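Local coordinates for protein predicted acetamidase/formamidase (PDB 3TKK) that probably hydrolyses carbon-nitrogen bonds of linear amides, and binds zinc and calcium ions, at residues L77-K83 and V205-V211; K131-G135 and D159-A164; F252-L258 and L294-I299. All blocks are in the same frame, centred on the assembly; numbering follows the deposited sequence.

Contact 1 of 3, residues L77-K83 and V205-V211; sequences LKVKIKK and VLLEVEV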
# COMPACT_ATOMS: atom_id res chain seq x y z
N LEU A 77 21.78 -8.69 10.58
CA LEU A 77 21.36 -8.63 12.02
C LEU A 77 19.89 -8.74 12.13
O LEU A 77 19.16 -7.93 11.54
CB LEU A 77 21.74 -7.32 12.62
CG LEU A 77 21.45 -6.97 14.08
CD1 LEU A 77 22.54 -7.73 14.89
CD2 LEU A 77 21.60 -5.43 14.32
N LYS A 78 19.44 -9.69 12.96
CA LYS A 78 18.02 -9.86 13.26
C LYS A 78 17.67 -9.24 14.63
O LYS A 78 18.40 -9.46 15.60
CB LYS A 78 17.68 -11.34 13.22
CG LYS A 78 16.32 -11.72 13.88
CD LYS A 78 16.13 -13.29 13.82
CE LYS A 78 15.29 -13.72 15.03
NZ LYS A 78 14.96 -15.19 14.86
N VAL A 79 16.61 -8.41 14.63
CA VAL A 79 16.23 -7.62 15.76
C VAL A 79 14.76 -7.98 16.03
O VAL A 79 13.83 -7.70 15.26
CB VAL A 79 16.39 -6.10 15.53
CG1 VAL A 79 15.94 -5.30 16.84
CG2 VAL A 79 17.77 -5.71 14.93
N LYS A 80 14.53 -8.67 17.11
CA LYS A 80 13.18 -9.05 17.48
C LYS A 80 12.62 -7.94 18.36
O LYS A 80 13.15 -7.72 19.51
CB LYS A 80 13.25 -10.40 18.23
CG LYS A 80 11.87 -10.93 18.60
CD LYS A 80 11.94 -12.33 19.34
CE LYS A 80 12.51 -13.47 18.49
NZ LYS A 80 13.97 -13.20 18.23
N ILE A 81 11.52 -7.28 17.91
CA ILE A 81 10.80 -6.26 18.69
C ILE A 81 9.77 -6.99 19.63
O ILE A 81 8.72 -7.47 19.16
CB ILE A 81 10.06 -5.31 17.79
CG1 ILE A 81 11.03 -4.74 16.69
CG2 ILE A 81 9.49 -4.14 18.69
CD1 ILE A 81 12.28 -4.19 17.35
N LYS A 82 10.05 -7.02 20.91
CA LYS A 82 9.19 -7.75 21.86
C LYS A 82 8.18 -6.84 22.48
O LYS A 82 7.07 -7.22 22.60
CB LYS A 82 10.10 -8.41 22.88
CG LYS A 82 11.00 -9.50 22.20
CD LYS A 82 11.54 -10.38 23.30
CE LYS A 82 12.69 -11.26 22.80
NZ LYS A 82 13.06 -12.21 23.93
N LYS A 83 8.55 -5.67 22.92
CA LYS A 83 7.58 -4.76 23.51
C LYS A 83 7.86 -3.35 23.16
O LYS A 83 9.02 -2.95 23.14
CB LYS A 83 7.68 -4.78 25.01
CG LYS A 83 6.65 -5.59 25.63
CD LYS A 83 6.58 -5.11 27.05
CE LYS A 83 7.94 -5.36 27.76
NZ LYS A 83 7.73 -6.52 28.76
N VAL A 205 11.68 0.33 24.21
CA VAL A 205 11.52 -0.82 23.28
C VAL A 205 12.31 -1.97 23.93
O VAL A 205 13.56 -1.82 24.19
CB VAL A 205 12.16 -0.54 21.89
CG1 VAL A 205 12.20 -1.86 20.99
CG2 VAL A 205 11.42 0.61 21.19
N LEU A 206 11.61 -3.08 24.28
CA LEU A 206 12.29 -4.36 24.56
C LEU A 206 12.63 -5.13 23.29
O LEU A 206 11.69 -5.58 22.56
CB LEU A 206 11.51 -5.26 25.56
CG LEU A 206 12.16 -6.60 25.97
CD1 LEU A 206 13.47 -6.42 26.72
CD2 LEU A 206 11.21 -7.50 26.97
N LEU A 207 13.93 -5.25 22.96
CA LEU A 207 14.31 -5.99 21.75
C LEU A 207 15.40 -7.03 22.04
O LEU A 207 16.09 -7.05 23.10
CB LEU A 207 14.77 -5.11 20.65
CG LEU A 207 15.91 -4.16 20.99
CD1 LEU A 207 17.18 -4.94 20.99
CD2 LEU A 207 15.93 -2.92 20.00
N GLU A 208 15.58 -7.90 21.06
CA GLU A 208 16.64 -8.89 21.19
C GLU A 208 17.41 -8.86 19.89
O GLU A 208 16.82 -8.54 18.86
CB GLU A 208 16.04 -10.28 21.42
CG GLU A 208 17.10 -11.32 21.20
CD GLU A 208 16.63 -12.76 21.42
OE1 GLU A 208 15.62 -12.93 22.16
OE2 GLU A 208 17.26 -13.70 20.84
N VAL A 209 18.72 -9.10 19.91
CA VAL A 209 19.50 -9.08 18.71
C VAL A 209 20.05 -10.47 18.43
O VAL A 209 20.45 -11.15 19.34
CB VAL A 209 20.67 -8.08 18.75
CG1 VAL A 209 20.21 -6.61 18.65
CG2 VAL A 209 21.56 -8.29 20.08
N GLU A 210 20.14 -10.84 17.13
CA GLU A 210 20.87 -12.07 16.70
C GLU A 210 21.68 -11.83 15.43
O GLU A 210 21.16 -11.27 14.49
CB GLU A 210 19.92 -13.16 16.35
CG GLU A 210 19.29 -13.76 17.57
CD GLU A 210 18.50 -15.01 17.24
OE1 GLU A 210 18.62 -15.61 16.09
OE2 GLU A 210 17.77 -15.41 18.15
N VAL A 211 22.89 -12.34 15.39
CA VAL A 211 23.68 -12.27 14.17
C VAL A 211 23.30 -13.51 13.31
O VAL A 211 23.31 -14.64 13.81
CB VAL A 211 25.16 -12.24 14.56
CG1 VAL A 211 26.02 -12.28 13.32
CG2 VAL A 211 25.39 -10.99 15.37
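Strands 77-83 and 205-211 pair antiparallel, their axes 4.6 Å apart at closest approach and their directions 158° from each other, as neighbours within a mixed beta-sheet whose regular register ends in a classic beta bulge. Lys78 with Glu210 and Lys80 with Glu208 are hydrogen-bonded pairs, each closed by two reciprocal N-H to C=O bonds; Val79-Val209 and Ile81-Leu207 are non-hydrogen-bonded pairs. At the bulge Lys82 and Lys83 both face Leu206, and Leu206 O accepts from both: Lys82 N at 2.7 Å, nearly end-on to the carbonyl, and Lys83 N at 3.2 Å, in the carbonyl plane on a lone pair. Leu206 N returns a bond to Lys83 O.

The two faces differ sharply. Leu77, Val79, Ile81, Leu207 and Val209 make an apolar face, where Val79 CG1 meets Leu207 CD2 at 4.0 Å and Ile81 CD1 lies against Leu207 CB. Leu182 and Leu180 of strand 180-186 pack against this side, on Leu207 and Val209 respectively. The other face sets lysines of 77-83 against glutamates of 205-211. Lys78 and Glu210 run side by side in the same direction, but their ion pair is long, NZ to OE1 3.9 Å. Lys80 also runs beside Glu208; its chain bends at chi3 (-63°) and chi4 (67°), leaving NZ 4.2 Å from Glu208 OE2, beyond a salt bridge.

The bulge changes where Lys82 goes: its CB points toward the partner strand, and the extended chain slants over Glu208 with CE 3.8 Å from Glu208 CB. Its ammonium has its stronger partner in Glu31 of the adjoining strand 31-36, so the lysine ties three strands together; the bond from Lys82 NZ to Glu208 OE1, at 3.2 Å, is a weak one within a salt bridge.

Contact 2 of 3, residues K131-G135 and D159-A164; sequences KPMIG and DTTLIA. With CA (calcium ion), chain G.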
# COMPACT_ATOMS: atom_id res chain seq x y z
N LYS A 131 -1.27 2.08 18.20
CA LYS A 131 -0.62 0.98 17.44
C LYS A 131 0.85 1.34 17.39
O LYS A 131 1.37 1.83 16.40
CB LYS A 131 -1.23 0.82 16.04
CG LYS A 131 -2.72 0.33 16.13
CD LYS A 131 -3.18 0.32 14.62
CE LYS A 131 -4.65 -0.31 14.53
NZ LYS A 131 -5.20 0.30 13.28
N PRO A 132 1.57 1.07 18.48
CA PRO A 132 2.98 1.66 18.56
C PRO A 132 3.92 1.04 17.59
O PRO A 132 3.81 -0.16 17.29
CB PRO A 132 3.46 1.22 19.92
CG PRO A 132 2.13 1.21 20.67
CD PRO A 132 1.12 0.58 19.74
N MET A 133 4.87 1.85 17.09
CA MET A 133 5.73 1.31 16.08
C MET A 133 7.04 2.14 16.18
O MET A 133 7.08 3.17 16.90
CB MET A 133 5.16 1.56 14.63
CG MET A 133 4.81 3.09 14.36
SD MET A 133 4.65 3.52 12.61
CE MET A 133 6.33 3.50 12.24
N ILE A 134 8.05 1.66 15.50
CA ILE A 134 9.34 2.29 15.65
C ILE A 134 9.59 2.92 14.25
O ILE A 134 9.61 2.15 13.26
CB ILE A 134 10.49 1.27 15.98
CG1 ILE A 134 10.23 0.56 17.39
CG2 ILE A 134 11.86 2.09 15.74
CD1 ILE A 134 10.86 -0.82 17.62
N GLY A 135 9.76 4.23 14.18
CA GLY A 135 9.96 4.88 12.88
C GLY A 135 11.40 4.83 12.35
O GLY A 135 11.62 4.75 11.15
N ASP A 159 9.81 4.68 8.71
CA ASP A 159 8.41 4.96 9.10
C ASP A 159 7.52 3.89 8.52
O ASP A 159 6.51 4.14 7.80
CB ASP A 159 7.91 6.35 8.71
CG ASP A 159 8.54 7.49 9.56
OD1 ASP A 159 9.06 7.31 10.69
OD2 ASP A 159 8.77 8.57 8.97
N THR A 160 7.85 2.67 8.94
CA THR A 160 7.11 1.49 8.54
C THR A 160 6.21 0.89 9.63
O THR A 160 6.74 0.47 10.68
CB THR A 160 8.14 0.45 7.95
OG1 THR A 160 8.72 1.01 6.71
CG2 THR A 160 7.40 -0.86 7.68
N THR A 161 4.87 0.79 9.41
CA THR A 161 3.94 0.53 10.45
C THR A 161 4.14 -0.91 10.87
O THR A 161 3.84 -1.24 12.00
CB THR A 161 2.42 0.61 9.87
OG1 THR A 161 2.44 -0.06 8.57
CG2 THR A 161 2.01 2.23 9.67
N LEU A 162 4.69 -1.76 10.00
CA LEU A 162 4.92 -3.15 10.40
C LEU A 162 5.93 -3.30 11.64
O LEU A 162 6.08 -4.40 12.12
CB LEU A 162 5.46 -3.96 9.17
CG LEU A 162 4.56 -4.00 7.88
CD1 LEU A 162 5.23 -4.96 6.82
CD2 LEU A 162 3.12 -4.37 8.35
N ILE A 163 6.87 -2.33 11.83
CA ILE A 163 7.87 -2.49 12.88
C ILE A 163 7.24 -2.19 14.21
O ILE A 163 7.28 -1.05 14.62
CB ILE A 163 9.12 -1.57 12.52
CG1 ILE A 163 9.55 -2.02 11.11
CG2 ILE A 163 10.27 -1.78 13.63
CD1 ILE A 163 10.96 -1.20 10.44
N ALA A 164 6.74 -3.22 14.87
CA ALA A 164 5.87 -3.14 16.10
C ALA A 164 6.13 -4.38 16.89
O ALA A 164 6.84 -5.25 16.42
CB ALA A 164 4.34 -3.11 15.59
CA CA G . 10.07 9.40 11.02
O HOH W 1 10.17 2.28 10.70
O HOH W 2 8.05 10.71 11.71
O HOH W 3 11.46 11.29 11.86
O HOH W 4 10.08 11.32 9.48
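Ile134 N donates to Ile163 O at 3.0 Å, joining strand 133-138 to a type I beta turn, Thr160 to Ile163, that follows the calcium ligand Asp159. The turn closes internally through Ile163 N to Thr160 O. At the other end Asp159 N donates to a lone pair of Gly135 O, in the carbonyl plane (N-H...O 162°). Water 1 fills the span between these two bonds: it donates to Ile134 O, at 2.6 Å, and to Gly135 O, and accepts from Thr160 N.

Met133 bends at chi3 (-75°), which lays CE 3.4 Å from Thr160 O and SD beside Thr161 CA. An alanine here would remove CG, SD and CE, and would probably leave a gap over the start of the turn and its Thr160-Thr161 backbone less firmly held. Ile134 CB packs crosswise on Ile163 CG2. The threonine hydroxyls bond outward, Thr160 OG1 to Ser276 and Thr161 OG1 to Asp191.

Asp159 grips calcium with both carboxylate oxygens, alongside three waters, Asn157 and Asp184. Gly135 CA lies 3.4 Å from Asp159 OD1, where a beta carbon would clash, and that oxygen makes the shorter metal bond, 2.3 Å against 2.6 Å for Asp159 OD2.

Contact 3 of 3, residues F252-L258 and L294-I299; sequences FKKHTDL and LESYGI. With CA (calcium ion), chain E.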
# COMPACT_ATOMS: atom_id res chain seq x y z
N PHE A 252 13.79 -15.18 -3.66
CA PHE A 252 13.17 -16.40 -4.28
C PHE A 252 14.07 -17.09 -5.28
O PHE A 252 14.17 -18.34 -5.33
CB PHE A 252 11.77 -16.10 -4.91
CG PHE A 252 10.64 -16.19 -3.90
CD1 PHE A 252 10.51 -15.26 -2.88
CD2 PHE A 252 9.76 -17.24 -3.96
CE1 PHE A 252 9.51 -15.41 -1.90
CE2 PHE A 252 8.74 -17.37 -3.02
CZ PHE A 252 8.62 -16.46 -2.01
N LYS A 253 14.77 -16.32 -6.09
CA LYS A 253 15.61 -16.94 -7.08
C LYS A 253 16.72 -17.77 -6.38
O LYS A 253 17.00 -18.90 -6.72
CB LYS A 253 16.23 -15.83 -7.91
CG LYS A 253 17.44 -16.27 -8.74
CD LYS A 253 17.69 -15.40 -9.96
CE LYS A 253 19.21 -15.31 -10.25
NZ LYS A 253 19.41 -15.25 -11.73
N LYS A 254 17.30 -17.20 -5.37
CA LYS A 254 18.49 -17.79 -4.74
C LYS A 254 18.19 -18.88 -3.71
O LYS A 254 19.12 -19.58 -3.29
CB LYS A 254 19.42 -16.72 -4.17
CG LYS A 254 19.79 -15.65 -5.26
CD LYS A 254 21.17 -15.01 -4.99
CE LYS A 254 22.27 -15.59 -5.87
NZ LYS A 254 21.75 -15.48 -7.28
N HIS A 255 16.90 -19.05 -3.36
CA HIS A 255 16.55 -19.94 -2.28
C HIS A 255 15.45 -20.87 -2.75
O HIS A 255 14.85 -21.58 -1.95
CB HIS A 255 16.10 -19.14 -1.03
CG HIS A 255 17.16 -18.21 -0.51
ND1 HIS A 255 18.21 -18.64 0.28
CD2 HIS A 255 17.33 -16.87 -0.66
CE1 HIS A 255 18.98 -17.60 0.60
NE2 HIS A 255 18.48 -16.52 0.02
N THR A 256 15.16 -20.84 -4.05
CA THR A 256 14.21 -21.76 -4.66
C THR A 256 14.61 -22.13 -6.10
O THR A 256 15.49 -21.55 -6.66
CB THR A 256 12.71 -21.25 -4.66
OG1 THR A 256 12.46 -20.33 -5.74
CG2 THR A 256 12.33 -20.60 -3.39
N ASP A 257 13.88 -23.06 -6.72
CA ASP A 257 14.09 -23.38 -8.11
C ASP A 257 12.92 -22.85 -8.93
O ASP A 257 12.66 -23.28 -10.07
CB ASP A 257 14.26 -24.89 -8.26
CG ASP A 257 12.97 -25.67 -7.95
OD1 ASP A 257 11.93 -25.04 -7.61
OD2 ASP A 257 13.01 -26.93 -8.04
N LEU A 258 12.18 -21.93 -8.35
CA LEU A 258 11.07 -21.32 -9.13
C LEU A 258 11.71 -20.51 -10.27
O LEU A 258 12.73 -19.81 -10.05
CB LEU A 258 10.32 -20.39 -8.25
CG LEU A 258 8.92 -20.68 -7.70
CD1 LEU A 258 8.30 -19.30 -7.42
CD2 LEU A 258 7.97 -21.51 -8.66
N LEU A 294 6.45 -18.27 1.74
CA LEU A 294 7.88 -18.45 1.88
C LEU A 294 8.16 -19.80 2.55
O LEU A 294 9.09 -20.57 2.21
CB LEU A 294 8.49 -17.38 2.79
CG LEU A 294 8.50 -15.89 2.55
CD1 LEU A 294 9.90 -15.47 2.25
CD2 LEU A 294 7.53 -15.41 1.50
N GLU A 295 7.36 -20.08 3.56
CA GLU A 295 7.52 -21.33 4.33
C GLU A 295 7.44 -22.54 3.39
O GLU A 295 8.26 -23.43 3.46
CB GLU A 295 6.43 -21.38 5.40
CG GLU A 295 6.42 -22.58 6.33
CD GLU A 295 7.80 -22.90 6.88
OE1 GLU A 295 8.70 -22.03 6.90
OE2 GLU A 295 7.99 -24.05 7.29
N SER A 296 6.46 -22.57 2.50
CA SER A 296 6.39 -23.73 1.62
C SER A 296 7.70 -23.94 0.90
O SER A 296 8.10 -25.09 0.72
CB SER A 296 5.29 -23.59 0.62
OG SER A 296 4.05 -23.63 1.28
N TYR A 297 8.36 -22.86 0.47
CA TYR A 297 9.59 -23.04 -0.32
C TYR A 297 10.77 -23.03 0.56
O TYR A 297 11.88 -22.74 0.10
CB TYR A 297 9.78 -22.02 -1.42
CG TYR A 297 8.72 -21.98 -2.49
CD1 TYR A 297 7.59 -21.25 -2.26
CD2 TYR A 297 8.85 -22.63 -3.73
CE1 TYR A 297 6.62 -21.10 -3.17
CE2 TYR A 297 7.81 -22.50 -4.71
CZ TYR A 297 6.69 -21.73 -4.38
OH TYR A 297 5.59 -21.44 -5.19
N GLY A 298 10.54 -23.34 1.83
CA GLY A 298 11.63 -23.56 2.76
C GLY A 298 12.49 -22.32 2.93
O GLY A 298 13.68 -22.43 3.28
N ILE A 299 11.89 -21.14 2.69
CA ILE A 299 12.60 -19.86 2.89
C ILE A 299 12.52 -19.39 4.34
O ILE A 299 11.48 -18.89 4.79
CB ILE A 299 12.08 -18.76 1.91
CG1 ILE A 299 12.19 -19.23 0.46
CG2 ILE A 299 12.90 -17.51 2.05
CD1 ILE A 299 11.94 -18.14 -0.54
CA CA E . 17.22 -20.84 -7.86
O HOH W 5 14.92 -22.40 0.57
O HOH W 6 15.57 -20.61 -9.32
O HOH W 7 18.06 -20.34 -9.66
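Ile299 CD1 sits over the centre of the Phe252 ring, 3.8 Å from its centroid and only 6° off the ring normal, a CH-pi contact. Leu294 CD2 approaches the same ring at its edge, 3.8 Å from Phe252 CZ. The third neighbour is Tyr297: the edge of Phe252 is turned toward the tyrosine face in an offset edge-to-face pair, planes at 68° and centroids 5.9 Å apart. Thr256 CG2 adds to this apolar cluster, touching Tyr297 CB at 3.5 Å as well as Ile299 CD1, while Leu258 CG lies against Tyr297 CE2.

What aims the Thr256 methyl is its hydroxyl. With chi1 at 81°, OG1 turns back to the helix and donates to Phe252 O, from above the carbonyl plane, and accepts from Leu258 N in an ST turn; CG2 is thereby left facing Tyr297 and Ile299. Beyond this shell, Phe267 meets Phe252 edge-to-face, Ile263 of helix 260-270 touches both Phe252 and Leu258, and Lys125 of the second subunit makes a cation-pi contact with Tyr297. A calcium ion takes Lys253 O and Thr256 O, at 2.2 Å for the latter, along with two waters.

The contact joins the C-terminal regions of two helices: 252-258 carries the ST turn and calcium-bound carbonyls, and 294-299 a Schellman motif with Gly298 as C-prime residue, Ile299 N bonding to Leu294 O and Gly298 N to Glu295 O, characteristic of a helix C-terminus.

Overall arrangement
Contacts 1 and 2 are continuous packing, their centres 14 Å apart: Ile81 CD1 meets Ile134 CD1 at 3.7 Å, and Val205 CG1 reaches the same methyl at 3.8 Å. The apolar face of the strand pair therefore packs on Ile134, which is hydrogen-bonded to the turn after the calcium ligand. Contact 2 is part of the metal centre, with Asp159 binding calcium and its side chain about 4 Å from zinc, whereas the Val205 side chain is about 13 Å from zinc. Contact 3 stands apart, its centre 25 Å from contact 1's and 27 Å from contact 2's; its calcium is a separate site near the end of helix 237-255, while Tyr297 meets the second subunit.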